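PDB 3KHP: MaoC family protein from Mycobacterium tuberculosis H37Rv, which probably acts as a (3R)-hydroxyacyl-thioester dehydratase of the MaoC family, interconverting 3-hydroxyacyl and trans-2-enoyl thioesters. Local coordinates for residues V237-L246 / T270-T278; N253-P264 / R298-V309. One frame throughout, in Å; residues are numbered along the deposited sequence.

In the fold
The chain builds an antiparallel sheet first from its N-terminal half and then from its C-terminal half, both contacts belonging to the latter. Helix 231-245 leads by a short connection into strand 254-261, then strands 271-279, 282-289 and 298-308 follow. Interaction 1 closes a loop of 23 residues between V237-L246 and T270-T278, laying the helix on the sheet; interaction 2 closes one of 33 residues between N253-P264 and R298-V309, pairing neighbouring strands. Their segments alternate along the sequence, so the two closures cross instead of nesting. The centres lie 9 Å apart, and the contacts touch directly: A238 packs on L301, and V243 on I254.

Interaction 1 of 2, residues V237-L246 / T270-T278; sequences VAGRALVAEL and TLSTVIWRT
L242 and I275 meet methyl to methyl, CD2 against CD1 at 3.4 Å, shorter than two methyls normally come, a sign of close packing between helix 237-245 and strand 271-278. The segment axes approach to 8.7 Å and cross at -46°. Toward the helical segment's start, V237 sets CB and both methyls around CD1 of L271, the side chains roughly perpendicular. A238 and A241 give the strand its near approach: CB of A241 lies 4.0 Å from CB of T273, whose OG1 turns past them to hydrogen-bond T287 on the next strand. I275 reaches across one helical turn, its CD1 also against CG of E245 and its CG2 against the methyls of L246.

At the far end R277, extended from CG to NE, slides alongside L246, whose CD2 lies over one guanidinium face, offset toward its rim, 3.7 Å from NE. E245 runs with CG trans to its backbone N (chi1 170°) and bends at chi2, bringing OE2 to the guanidinium edge. In the modelled conformer, one of two, NH2 and NH1 of R277 both grip that single oxygen, at 2.8 and 2.9 Å from OE2, with the carboxylate and guanidinium planes 70° apart. This salt bridge, like the packing on L246, holds for that conformer alone. A helix wrapped by a curved antiparallel sheet is the signature of the hot dog fold, to which MaoC-like domains belong.

Interaction 2 of 2, residues N253-P264 / R298-V309; sequences NITSIAARFTKP and RVVLDDGAVEYV
Strands 254-261 and 304-308 run antiparallel at 167°, with register slips between I254 and S256 and between A258 and R260; at the first, a classic bulge, the amides of T255 and S256 both bond O of E307 from one face of its plane. On the face turned to helix 231-245, I254 places CG2 3.9 Å from CG1 of V306 and CD1 against CB of Y308. Further along, F261 and L301 lie side by side, CD1 to CD2 at 3.4 Å. With V306 on L242 and L301 on A238, this face packs as the sheet of a hot dog fold does on its central helix. The other face, beside A258 and A305, carries polar side chains. R260 bends at chi3 (59°) and grips D303 side-on, NE and NH2 reaching OD2 at 2.7 and 2.9 Å in the guanidinium plane. OG of S256 sits 3.1 Å from CB of E307, whose carboxylate pairs with R107, and a water 2.7 Å from that OG weakly bonds O of A305. Before the corner at L301, OG1 of T262 donates to O of V299 at 2.8 Å from above the carbonyl plane. NH1 of R298 reaches O of P264 at 2.8 Å, while its NH2 bridges to E269.

Interaction 1 of 2, residues V237-L246 / T270-T278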
# COMPACT_ATOMS: atom_id res chain seq x y z
N VAL A 237 3.96 -11.10 -7.80
CA VAL A 237 5.06 -10.60 -8.62
C VAL A 237 5.26 -11.53 -9.82
O VAL A 237 5.27 -11.07 -10.96
CB VAL A 237 6.39 -10.44 -7.87
CG1 VAL A 237 7.46 -10.05 -8.83
CG2 VAL A 237 6.27 -9.38 -6.71
N ALA A 238 5.35 -12.84 -9.56
CA ALA A 238 5.40 -13.81 -10.64
C ALA A 238 4.18 -13.61 -11.54
O ALA A 238 4.29 -13.72 -12.75
CB ALA A 238 5.45 -15.24 -10.13
N GLY A 239 3.03 -13.31 -10.95
CA GLY A 239 1.81 -13.06 -11.71
C GLY A 239 1.90 -11.90 -12.70
O GLY A 239 1.30 -11.94 -13.78
N ARG A 240 2.61 -10.85 -12.31
CA ARG A 240 2.84 -9.70 -13.17
C ARG A 240 3.74 -10.11 -14.32
O ARG A 240 3.50 -9.73 -15.47
CB ARG A 240 3.52 -8.55 -12.42
CG ARG A 240 2.60 -7.70 -11.60
CD ARG A 240 3.14 -6.26 -11.48
NE ARG A 240 4.27 -6.25 -10.59
CZ ARG A 240 5.49 -5.85 -10.86
NH1 ARG A 240 5.84 -5.34 -12.04
NH2 ARG A 240 6.40 -5.96 -9.90
N ALA A 241 4.80 -10.86 -14.01
CA ALA A 241 5.68 -11.36 -15.05
C ALA A 241 4.89 -12.22 -16.07
O ALA A 241 5.16 -12.16 -17.27
CB ALA A 241 6.82 -12.12 -14.47
N LEU A 242 3.90 -12.97 -15.60
CA LEU A 242 3.20 -13.86 -16.52
C LEU A 242 2.21 -13.08 -17.37
O LEU A 242 2.07 -13.34 -18.55
CB LEU A 242 2.51 -15.00 -15.75
CG LEU A 242 3.49 -15.86 -14.96
CD1 LEU A 242 2.74 -16.70 -13.92
CD2 LEU A 242 4.38 -16.77 -15.86
N VAL A 243 1.54 -12.10 -16.77
CA VAL A 243 0.69 -11.20 -17.48
C VAL A 243 1.42 -10.49 -18.62
O VAL A 243 0.88 -10.38 -19.73
CB VAL A 243 0.11 -10.18 -16.55
CG1 VAL A 243 -0.49 -8.97 -17.34
CG2 VAL A 243 -0.92 -10.84 -15.68
N ALA A 244 2.65 -10.05 -18.37
CA ALA A 244 3.44 -9.39 -19.39
C ALA A 244 3.86 -10.35 -20.51
O ALA A 244 3.62 -10.09 -21.70
CB ALA A 244 4.69 -8.70 -18.77
N GLU A 245 4.50 -11.44 -20.14
CA GLU A 245 5.14 -12.31 -21.12
C GLU A 245 4.16 -13.15 -21.95
O GLU A 245 4.37 -13.30 -23.14
CB GLU A 245 6.09 -13.28 -20.43
CG GLU A 245 6.60 -14.39 -21.38
CD GLU A 245 7.39 -13.83 -22.57
OE1 GLU A 245 7.90 -12.70 -22.47
OE2 GLU A 245 7.52 -14.51 -23.59
N LEU A 246 3.15 -13.74 -21.29
CA LEU A 246 2.18 -14.67 -21.87
C LEU A 246 0.85 -14.04 -22.14
O LEU A 246 0.15 -14.45 -23.04
CB LEU A 246 1.91 -15.85 -20.91
CG LEU A 246 3.09 -16.75 -20.51
CD1 LEU A 246 2.69 -17.76 -19.40
CD2 LEU A 246 3.68 -17.45 -21.75
N THR A 270 15.48 -9.69 -6.01
CA THR A 270 14.94 -9.66 -7.34
C THR A 270 14.43 -11.01 -7.67
O THR A 270 15.13 -11.99 -7.53
CB THR A 270 16.00 -9.22 -8.36
OG1 THR A 270 16.31 -7.84 -8.14
CG2 THR A 270 15.50 -9.39 -9.79
N LEU A 271 13.18 -11.04 -8.12
CA LEU A 271 12.51 -12.26 -8.48
C LEU A 271 12.57 -12.53 -10.00
O LEU A 271 11.95 -11.79 -10.81
CB LEU A 271 11.08 -12.23 -7.95
CG LEU A 271 10.96 -12.18 -6.43
CD1 LEU A 271 9.60 -11.69 -6.03
CD2 LEU A 271 11.27 -13.51 -5.77
N SER A 272 13.28 -13.61 -10.39
CA SER A 272 13.35 -14.09 -11.79
C SER A 272 12.37 -15.18 -12.11
O SER A 272 12.56 -16.30 -11.68
CB SER A 272 14.70 -14.74 -12.10
OG SER A 272 15.70 -13.79 -12.26
N THR A 273 11.37 -14.88 -12.92
CA THR A 273 10.40 -15.86 -13.32
C THR A 273 10.75 -16.46 -14.68
O THR A 273 10.75 -15.77 -15.69
CB THR A 273 9.05 -15.25 -13.32
OG1 THR A 273 8.80 -14.77 -12.01
CG2 THR A 273 8.01 -16.28 -13.64
N VAL A 274 11.08 -17.74 -14.66
CA VAL A 274 11.49 -18.49 -15.84
C VAL A 274 10.32 -19.30 -16.36
O VAL A 274 9.68 -20.03 -15.63
CB VAL A 274 12.70 -19.42 -15.58
CG1 VAL A 274 13.96 -18.61 -15.59
CG2 VAL A 274 12.57 -20.20 -14.26
N ILE A 275 10.05 -19.13 -17.64
CA ILE A 275 8.82 -19.60 -18.21
C ILE A 275 9.12 -20.51 -19.41
O ILE A 275 10.11 -20.31 -20.11
CB ILE A 275 7.97 -18.41 -18.67
CG1 ILE A 275 7.75 -17.42 -17.50
CG2 ILE A 275 6.64 -18.89 -19.25
CD1 ILE A 275 7.07 -16.11 -17.91
N TRP A 276 8.27 -21.51 -19.61
CA TRP A 276 8.37 -22.42 -20.74
C TRP A 276 7.00 -22.55 -21.33
O TRP A 276 6.08 -23.01 -20.62
CB TRP A 276 8.79 -23.83 -20.30
CG TRP A 276 10.18 -23.99 -19.85
CD1 TRP A 276 11.22 -24.47 -20.58
CD2 TRP A 276 10.71 -23.71 -18.55
NE1 TRP A 276 12.37 -24.49 -19.83
CE2 TRP A 276 12.08 -24.03 -18.57
CE3 TRP A 276 10.15 -23.22 -17.37
CZ2 TRP A 276 12.89 -23.86 -17.47
CZ3 TRP A 276 10.97 -23.07 -16.28
CH2 TRP A 276 12.32 -23.39 -16.33
N ARG A 277 6.84 -22.14 -22.59
CA ARG A 277 5.59 -22.39 -23.32
C ARG A 277 5.53 -23.86 -23.69
O ARG A 277 6.44 -24.41 -24.29
CB ARG A 277 5.50 -21.52 -24.58
CG ARG A 277 5.25 -20.05 -24.27
CD ARG A 277 5.29 -19.21 -25.52
NE ARG A 277 4.87 -17.84 -25.26
CZ ARG A 277 5.70 -16.86 -24.91
NH1 ARG A 277 7.00 -17.08 -24.79
NH2 ARG A 277 5.22 -15.64 -24.70
N THR A 278 4.46 -24.52 -23.31
CA THR A 278 4.40 -25.96 -23.52
C THR A 278 3.40 -26.36 -24.59
O THR A 278 3.64 -27.26 -25.34
CB THR A 278 4.10 -26.72 -22.19
OG1 THR A 278 2.82 -26.32 -21.70
CG2 THR A 278 5.17 -26.46 -21.16
O HOH W 1 1.82 -15.11 -25.13

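Interaction 2 of 2, residues N253-P264 / R298-V309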
# COMPACT_ATOMS: atom_id res chain seq x y z
N ASN A 253 -6.26 -12.01 -20.06
CA ASN A 253 -5.71 -13.14 -20.80
C ASN A 253 -5.03 -14.22 -19.96
O ASN A 253 -4.62 -15.22 -20.53
CB ASN A 253 -4.70 -12.69 -21.86
CG ASN A 253 -5.36 -12.04 -23.06
OD1 ASN A 253 -6.60 -12.00 -23.17
ND2 ASN A 253 -4.53 -11.52 -23.96
N ILE A 254 -4.86 -13.99 -18.65
CA ILE A 254 -4.41 -15.09 -17.77
C ILE A 254 -5.60 -15.73 -17.07
O ILE A 254 -6.32 -15.08 -16.33
CB ILE A 254 -3.36 -14.69 -16.72
CG1 ILE A 254 -2.20 -13.90 -17.36
CG2 ILE A 254 -2.78 -15.95 -16.04
CD1 ILE A 254 -1.43 -14.61 -18.42
N THR A 255 -5.79 -17.02 -17.33
CA THR A 255 -6.95 -17.76 -16.84
C THR A 255 -6.68 -18.43 -15.47
O THR A 255 -7.47 -18.29 -14.53
CB THR A 255 -7.35 -18.81 -17.87
OG1 THR A 255 -7.73 -18.13 -19.07
CG2 THR A 255 -8.57 -19.63 -17.39
N SER A 256 -5.57 -19.16 -15.36
CA SER A 256 -5.23 -19.81 -14.10
C SER A 256 -3.74 -19.69 -13.84
O SER A 256 -2.97 -19.68 -14.78
CB SER A 256 -5.61 -21.30 -14.15
OG SER A 256 -4.85 -21.99 -15.16
N ILE A 257 -3.36 -19.69 -12.56
CA ILE A 257 -1.97 -19.74 -12.11
C ILE A 257 -1.87 -20.58 -10.83
O ILE A 257 -2.62 -20.36 -9.90
CB ILE A 257 -1.44 -18.35 -11.71
CG1 ILE A 257 -1.62 -17.33 -12.84
CG2 ILE A 257 0.02 -18.42 -11.24
CD1 ILE A 257 -1.50 -15.85 -12.36
N ALA A 258 -0.90 -21.48 -10.76
CA ALA A 258 -0.68 -22.31 -9.61
C ALA A 258 0.79 -22.38 -9.37
O ALA A 258 1.57 -22.47 -10.34
CB ALA A 258 -1.27 -23.81 -9.83
N ALA A 259 1.18 -22.38 -8.10
CA ALA A 259 2.57 -22.59 -7.77
C ALA A 259 2.75 -23.10 -6.34
O ALA A 259 1.88 -22.91 -5.50
CB ALA A 259 3.37 -21.32 -7.99
N ARG A 260 3.89 -23.73 -6.11
CA ARG A 260 4.31 -24.23 -4.81
C ARG A 260 5.37 -23.32 -4.17
O ARG A 260 6.34 -22.98 -4.82
CB ARG A 260 4.88 -25.63 -4.97
CG ARG A 260 5.22 -26.33 -3.63
CD ARG A 260 5.25 -27.87 -3.79
NE ARG A 260 6.23 -28.30 -4.78
CZ ARG A 260 7.52 -28.53 -4.54
NH1 ARG A 260 8.05 -28.34 -3.34
NH2 ARG A 260 8.31 -28.95 -5.53
N PHE A 261 5.18 -22.94 -2.91
CA PHE A 261 6.11 -22.09 -2.20
C PHE A 261 7.22 -22.89 -1.56
O PHE A 261 6.97 -23.62 -0.61
CB PHE A 261 5.37 -21.30 -1.11
CG PHE A 261 4.28 -20.45 -1.65
CD1 PHE A 261 4.55 -19.17 -2.10
CD2 PHE A 261 3.00 -20.93 -1.77
CE1 PHE A 261 3.56 -18.39 -2.61
CE2 PHE A 261 1.99 -20.16 -2.28
CZ PHE A 261 2.27 -18.89 -2.71
N THR A 262 8.46 -22.73 -2.06
CA THR A 262 9.54 -23.62 -1.67
C THR A 262 10.47 -23.01 -0.64
O THR A 262 10.93 -23.69 0.27
CB THR A 262 10.38 -24.08 -2.88
OG1 THR A 262 10.63 -22.98 -3.78
CG2 THR A 262 9.68 -25.25 -3.63
N LYS A 263 10.81 -21.74 -0.84
CA LYS A 263 11.69 -21.02 0.06
C LYS A 263 11.29 -19.56 0.23
O LYS A 263 10.59 -18.98 -0.60
CB LYS A 263 13.11 -21.11 -0.43
CG LYS A 263 13.67 -22.51 -0.36
CD LYS A 263 15.14 -22.49 -0.65
CE LYS A 263 15.77 -23.88 -0.46
NZ LYS A 263 17.22 -23.80 -0.92
N PRO A 264 11.67 -18.97 1.36
CA PRO A 264 11.26 -17.60 1.61
C PRO A 264 12.01 -16.58 0.76
O PRO A 264 13.10 -16.85 0.27
CB PRO A 264 11.57 -17.40 3.10
CG PRO A 264 12.20 -18.64 3.58
CD PRO A 264 12.49 -19.52 2.45
N ARG A 298 18.23 -19.73 -5.88
CA ARG A 298 17.33 -20.27 -4.87
C ARG A 298 15.96 -20.31 -5.54
O ARG A 298 15.45 -19.26 -5.97
CB ARG A 298 17.32 -19.34 -3.65
CG ARG A 298 16.53 -19.82 -2.47
CD ARG A 298 15.97 -18.70 -1.57
NE ARG A 298 16.94 -17.66 -1.44
CZ ARG A 298 16.69 -16.39 -1.15
NH1 ARG A 298 15.48 -15.95 -0.87
NH2 ARG A 298 17.71 -15.55 -1.11
N VAL A 299 15.36 -21.49 -5.68
CA VAL A 299 14.03 -21.54 -6.24
C VAL A 299 13.06 -21.14 -5.14
O VAL A 299 13.12 -21.70 -4.06
CB VAL A 299 13.71 -22.92 -6.76
CG1 VAL A 299 12.31 -22.95 -7.24
CG2 VAL A 299 14.68 -23.29 -7.88
N VAL A 300 12.19 -20.17 -5.39
CA VAL A 300 11.20 -19.77 -4.35
C VAL A 300 9.78 -20.12 -4.70
O VAL A 300 8.96 -20.30 -3.80
CB VAL A 300 11.34 -18.28 -3.99
CG1 VAL A 300 12.71 -18.03 -3.42
CG2 VAL A 300 11.11 -17.36 -5.19
N LEU A 301 9.46 -20.20 -6.00
CA LEU A 301 8.19 -20.76 -6.49
C LEU A 301 8.54 -21.85 -7.48
O LEU A 301 9.32 -21.62 -8.41
CB LEU A 301 7.30 -19.76 -7.22
CG LEU A 301 6.78 -18.52 -6.50
CD1 LEU A 301 5.95 -17.67 -7.50
CD2 LEU A 301 5.95 -18.89 -5.24
N ASP A 302 7.93 -23.01 -7.30
CA ASP A 302 8.22 -24.15 -8.11
C ASP A 302 6.89 -24.68 -8.58
O ASP A 302 5.82 -24.25 -8.12
CB ASP A 302 8.98 -25.21 -7.31
CG ASP A 302 9.94 -26.07 -8.18
OD1 ASP A 302 9.70 -26.21 -9.39
OD2 ASP A 302 10.91 -26.65 -7.64
N ASP A 303 6.98 -25.61 -9.52
CA ASP A 303 5.83 -26.27 -10.09
C ASP A 303 4.78 -25.30 -10.59
O ASP A 303 3.59 -25.55 -10.50
CB ASP A 303 5.24 -27.25 -9.08
CG ASP A 303 6.25 -28.31 -8.64
OD1 ASP A 303 7.11 -28.77 -9.44
OD2 ASP A 303 6.17 -28.71 -7.49
N GLY A 304 5.23 -24.21 -11.19
CA GLY A 304 4.31 -23.21 -11.72
C GLY A 304 3.62 -23.71 -12.97
O GLY A 304 4.25 -24.31 -13.82
N ALA A 305 2.32 -23.43 -13.07
CA ALA A 305 1.50 -23.86 -14.19
C ALA A 305 0.57 -22.72 -14.53
O ALA A 305 0.00 -22.10 -13.63
CB ALA A 305 0.68 -25.12 -13.80
N VAL A 306 0.42 -22.43 -15.81
CA VAL A 306 -0.33 -21.27 -16.23
C VAL A 306 -1.20 -21.66 -17.38
O VAL A 306 -0.76 -22.34 -18.29
CB VAL A 306 0.57 -20.11 -16.78
CG1 VAL A 306 -0.18 -18.80 -16.74
CG2 VAL A 306 1.83 -19.98 -16.05
N GLU A 307 -2.43 -21.19 -17.36
CA GLU A 307 -3.30 -21.28 -18.52
C GLU A 307 -3.58 -19.85 -18.95
O GLU A 307 -3.79 -18.96 -18.12
CB GLU A 307 -4.60 -22.02 -18.20
CG GLU A 307 -4.36 -23.48 -17.84
CD GLU A 307 -5.58 -24.17 -17.28
OE1 GLU A 307 -6.72 -23.85 -17.67
OE2 GLU A 307 -5.39 -25.04 -16.41
N TYR A 308 -3.55 -19.63 -20.26
CA TYR A 308 -3.73 -18.28 -20.81
C TYR A 308 -4.33 -18.32 -22.23
O TYR A 308 -4.25 -19.33 -22.93
CB TYR A 308 -2.40 -17.53 -20.78
CG TYR A 308 -1.37 -18.06 -21.74
CD1 TYR A 308 -1.16 -17.42 -22.96
CD2 TYR A 308 -0.62 -19.18 -21.45
CE1 TYR A 308 -0.22 -17.87 -23.86
CE2 TYR A 308 0.32 -19.65 -22.36
CZ TYR A 308 0.50 -18.98 -23.57
OH TYR A 308 1.45 -19.40 -24.50
N VAL A 309 -4.97 -17.21 -22.59
CA VAL A 309 -5.56 -17.04 -23.90
C VAL A 309 -4.54 -16.36 -24.80
O VAL A 309 -4.04 -15.28 -24.44
CB VAL A 309 -6.77 -16.12 -23.84
CG1 VAL A 309 -7.21 -15.74 -25.25
CG2 VAL A 309 -7.90 -16.79 -23.07
O HOH W 2 -2.09 -13.59 -24.54
O HOH W 3 -2.67 -22.88 -13.91
O HOH W 4 8.12 -18.49 -1.49
O HOH W 5 16.00 -23.99 -4.06